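Local coordinates for protein extracellular ligand-binding receptor (Verminephrobacter eiseniae, PDB 4M88) that probably binds an amino acid or a similar small solute outside the cytoplasmic membrane and delivers it to an ABC transporter, at residues A18-G23 with T285-E290; D52-F55 with A61-F64. All coordinates share one frame; numbering follows the deposited sequence.

Interaction 1 of 2, residues A18-G23 with T285-E290; sequences AADAAG and TEFQLE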
# COMPACT_ATOMS: atom_id res chain seq x y z
N ALA A 18 -7.79 11.71 -0.28
CA ALA A 18 -7.44 12.53 -1.44
C ALA A 18 -5.93 12.69 -1.63
O ALA A 18 -5.42 12.56 -2.75
CB ALA A 18 -8.10 13.89 -1.34
N ALA A 19 -5.21 12.98 -0.55
CA ALA A 19 -3.76 13.21 -0.65
C ALA A 19 -3.01 11.94 -1.05
O ALA A 19 -2.02 12.00 -1.78
CB ALA A 19 -3.22 13.76 0.65
N ASP A 20 -3.45 10.81 -0.54
CA ASP A 20 -2.74 9.57 -0.83
C ASP A 20 -3.02 9.09 -2.24
O ASP A 20 -2.14 8.54 -2.90
CB ASP A 20 -3.07 8.51 0.21
CG ASP A 20 -2.53 8.85 1.59
OD1 ASP A 20 -1.54 9.62 1.69
OD2 ASP A 20 -3.08 8.35 2.58
N ALA A 21 -4.26 9.31 -2.70
CA ALA A 21 -4.63 8.96 -4.07
C ALA A 21 -3.84 9.82 -5.04
O ALA A 21 -3.40 9.36 -6.09
CB ALA A 21 -6.14 9.15 -4.29
N ALA A 22 -3.66 11.09 -4.68
CA ALA A 22 -2.85 12.01 -5.47
C ALA A 22 -1.40 11.54 -5.54
O ALA A 22 -0.74 11.69 -6.57
CB ALA A 22 -2.93 13.43 -4.88
N GLY A 23 -0.91 10.97 -4.44
CA GLY A 23 0.45 10.44 -4.39
C GLY A 23 0.65 9.24 -5.32
O GLY A 23 1.62 9.19 -6.08
N THR A 285 7.05 10.28 -1.02
CA THR A 285 6.33 9.37 -0.13
C THR A 285 6.29 7.95 -0.67
O THR A 285 6.57 7.70 -1.86
CB THR A 285 4.87 9.81 0.10
OG1 THR A 285 4.11 9.56 -1.09
CG2 THR A 285 4.80 11.28 0.44
N GLU A 286 5.90 7.02 0.20
CA GLU A 286 5.76 5.61 -0.16
C GLU A 286 4.65 5.41 -1.20
O GLU A 286 4.74 4.52 -2.04
CB GLU A 286 5.47 4.79 1.09
CG GLU A 286 6.62 4.77 2.12
CD GLU A 286 6.65 6.00 3.03
OE1 GLU A 286 5.88 6.96 2.80
OE2 GLU A 286 7.44 5.98 4.00
N PHE A 287 3.61 6.23 -1.14
CA PHE A 287 2.54 6.10 -2.14
C PHE A 287 2.98 6.53 -3.54
O PHE A 287 2.57 5.93 -4.53
CB PHE A 287 1.28 6.83 -1.71
CG PHE A 287 0.49 6.09 -0.67
CD1 PHE A 287 0.24 4.73 -0.84
CD2 PHE A 287 0.05 6.72 0.47
CE1 PHE A 287 -0.47 4.01 0.13
CE2 PHE A 287 -0.66 6.02 1.44
CZ PHE A 287 -0.92 4.66 1.27
N GLN A 288 3.81 7.56 -3.62
CA GLN A 288 4.39 7.92 -4.92
C GLN A 288 5.22 6.76 -5.46
O GLN A 288 5.12 6.42 -6.63
CB GLN A 288 5.26 9.18 -4.79
CG GLN A 288 4.41 10.42 -4.55
CD GLN A 288 5.19 11.60 -4.06
OE1 GLN A 288 6.32 11.46 -3.61
NE2 GLN A 288 4.59 12.79 -4.15
N LEU A 289 6.03 6.15 -4.61
CA LEU A 289 6.87 5.05 -5.07
C LEU A 289 6.03 3.85 -5.45
O LEU A 289 6.33 3.16 -6.43
CB LEU A 289 7.93 4.68 -4.02
CG LEU A 289 8.82 3.49 -4.36
CD1 LEU A 289 9.54 3.72 -5.68
CD2 LEU A 289 9.84 3.28 -3.25
N GLU A 290 4.96 3.60 -4.70
CA GLU A 290 4.05 2.49 -5.01
C GLU A 290 3.40 2.69 -6.37
O GLU A 290 3.25 1.73 -7.13
CB GLU A 290 2.97 2.36 -3.93
CG GLU A 290 2.07 1.16 -4.12
CD GLU A 290 1.50 0.63 -2.80
OE1 GLU A 290 1.58 1.34 -1.77
OE2 GLU A 290 1.00 -0.52 -2.80
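With CG set beside the backbone N in both residues (chi1 -67° in Asp-20, -78° in Phe-287), the carboxylate of Asp-20 and the ring of Phe-287 are brought together between two helix starts of a periplasmic binding protein of the leucine-binding family. Helices 18-37 and 286-303 run side by side here, their short segments inclined at 40° with axes 8.4 Å apart. Asp-20 CG lies 3.4 Å from Phe-287 CE2, and the carboxylate meets the ring obliquely, with both of its oxygens and the CB of Asp-20 also resting near the CD2-CE2 side. The contact is buried, and Asp-20 OD1 accepts a hydrogen bond from Gln-237 NE2. Replacing Asp-20 by an alanine is likely to keep the CB contact but take the carboxylate's cover from the CD2-CE2 side and leave Gln-237 without its acceptor. One turn on, Gly-23 lets the backbones close to 4.7 Å between its CA and that of Gln-288; a CB would point at the other helix and come tight against Phe-287 CB. Helix 286-303 opens with a capping box: Gln-288 N donates to Thr-285 OG1, while Thr-285 N donates to Gln-288 OE1 at 2.9 Å from above the amide plane. The other amide atom, Gln-288 NE2, reaches back to Gln-26 of the first helix. Where the backbones meet, Gln-288 CA directs its hydrogen at Gly-23 O, a CA-H...O contact of 3.3 Å.

Interaction 2 of 2, residues D52-F55 with A61-F64; sequences DDRF and AEQF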
# COMPACT_ATOMS: atom_id res chain seq x y z
N ASP A 52 -12.66 9.17 -10.36
CA ASP A 52 -12.78 9.32 -8.92
C ASP A 52 -13.89 8.42 -8.36
O ASP A 52 -15.05 8.57 -8.75
CB ASP A 52 -13.08 10.79 -8.60
CG ASP A 52 -13.24 11.08 -7.12
OD1 ASP A 52 -12.79 10.28 -6.28
OD2 ASP A 52 -13.81 12.14 -6.80
N ASP A 53 -13.53 7.50 -7.46
CA ASP A 53 -14.52 6.63 -6.82
C ASP A 53 -15.02 7.20 -5.50
O ASP A 53 -15.92 6.63 -4.87
CB ASP A 53 -13.98 5.18 -6.65
CG ASP A 53 -12.79 5.08 -5.67
OD1 ASP A 53 -12.80 5.75 -4.61
OD2 ASP A 53 -11.84 4.29 -5.95
N ARG A 54 -14.44 8.33 -5.10
CA ARG A 54 -14.91 9.09 -3.93
C ARG A 54 -14.82 8.31 -2.62
O ARG A 54 -15.60 8.55 -1.70
CB ARG A 54 -16.36 9.59 -4.14
CG ARG A 54 -16.58 10.33 -5.45
CD ARG A 54 -18.00 10.87 -5.56
NE ARG A 54 -19.02 9.83 -5.46
CZ ARG A 54 -19.38 9.04 -6.47
NH1 ARG A 54 -18.79 9.14 -7.66
NH2 ARG A 54 -20.33 8.12 -6.29
N PHE A 55 -13.87 7.38 -2.54
CA PHE A 55 -13.70 6.53 -1.36
C PHE A 55 -14.97 5.77 -0.98
O PHE A 55 -15.35 5.72 0.20
CB PHE A 55 -13.22 7.35 -0.15
CG PHE A 55 -12.60 6.51 0.93
CD1 PHE A 55 -11.66 5.54 0.62
CD2 PHE A 55 -12.95 6.71 2.26
CE1 PHE A 55 -11.09 4.77 1.61
CE2 PHE A 55 -12.37 5.94 3.26
CZ PHE A 55 -11.44 4.97 2.93
N ALA A 61 -18.04 0.97 -8.22
CA ALA A 61 -18.99 0.27 -9.07
C ALA A 61 -19.44 1.13 -10.24
O ALA A 61 -19.57 0.65 -11.37
CB ALA A 61 -20.20 -0.18 -8.26
N GLU A 62 -19.70 2.41 -9.97
CA GLU A 62 -20.08 3.35 -11.02
C GLU A 62 -18.98 3.61 -12.04
O GLU A 62 -19.23 3.68 -13.24
CB GLU A 62 -20.50 4.69 -10.39
CG GLU A 62 -21.76 4.62 -9.56
CD GLU A 62 -22.07 5.93 -8.86
OE1 GLU A 62 -21.37 6.93 -9.14
OE2 GLU A 62 -22.99 5.96 -8.01
N GLN A 63 -17.75 3.76 -11.57
CA GLN A 63 -16.64 4.11 -12.47
C GLN A 63 -16.09 2.95 -13.28
O GLN A 63 -15.53 3.16 -14.36
CB GLN A 63 -15.50 4.77 -11.69
CG GLN A 63 -15.89 6.13 -11.09
CD GLN A 63 -16.51 7.05 -12.12
OE1 GLN A 63 -16.06 7.12 -13.27
NE2 GLN A 63 -17.56 7.74 -11.73
N PHE A 64 -16.21 1.73 -12.77
CA PHE A 64 -15.59 0.59 -13.43
C PHE A 64 -16.02 0.41 -14.89
O PHE A 64 -15.16 0.34 -15.76
CB PHE A 64 -15.77 -0.70 -12.61
CG PHE A 64 -15.05 -1.89 -13.20
CD1 PHE A 64 -13.72 -2.14 -12.90
CD2 PHE A 64 -15.72 -2.78 -14.05
CE1 PHE A 64 -13.06 -3.24 -13.43
CE2 PHE A 64 -15.08 -3.88 -14.58
CZ PHE A 64 -13.74 -4.12 -14.28
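Arg-54 and Glu-62 meet nearly at right angles, the arginine reaching out of the loop that follows strand 45-52 and the glutamate standing out from helix 57-68. Glu-62 OE1 sits at the edge of the guanidinium, near its plane, and takes a hydrogen bond from Arg-54 NH2 at 3.3 Å, the single salt bridge between the two segments. The bond is fairly straight at 158°, but it meets the oxygen from above the carboxylate, and the two flat groups are turned 36° apart. The bridge is monodentate: Arg-54 NH1 stays 3.7 Å from Glu-62 OE1. A bend at chi3 (-59°) swings the guanidinium round toward the helix, whereas the glutamate chain is extended beyond CG. Gln-63 lies beside this pair, with its CG packed 3.5 Å from Asp-52 O at the strand end, so its aliphatic part covers the backbone there.

The loop itself is shaped by two successive Asx turns. Asp-52 OD1 accepts from Arg-54 N at 2.8 Å, and Asp-53 OD1 accepts from Phe-55 N at the same distance, this time nearly along the C-O axis. Asp-52 OD2 is also bonded to Thr-14 OG1, tying the turn to the loop after strand 4-11. The contact thus braces the strand-to-helix connection of a beta-alpha unit in the N-terminal alpha/beta lobe. Glu-58 brings a second carboxylate close to Glu-62 OE2, and the positive charge of Arg-54 probably eases the repulsion between them, although a long single bond at the surface is likely to contribute only modestly.

Interaction 1 is buried, its centre about 9 Å from the centre of the chain's fold, and joins helices far apart in sequence, whereas interaction 2 lies on the surface and links a loop to the helix directly after it. Along the chain, 52-55 and 61-64 fall inside the long loop closed by 18-23 with 285-290. The two share no helix or strand, and although their centres are 18 Å apart their nearest atoms come within about 7 Å without touching. Their chemistry follows their place: close backbone approach and a carboxylate against an aromatic ring inside, a charged pair outside. Each also has side chains that accept from nearby backbone N-H groups, at a helix start in one and along a turn in the other.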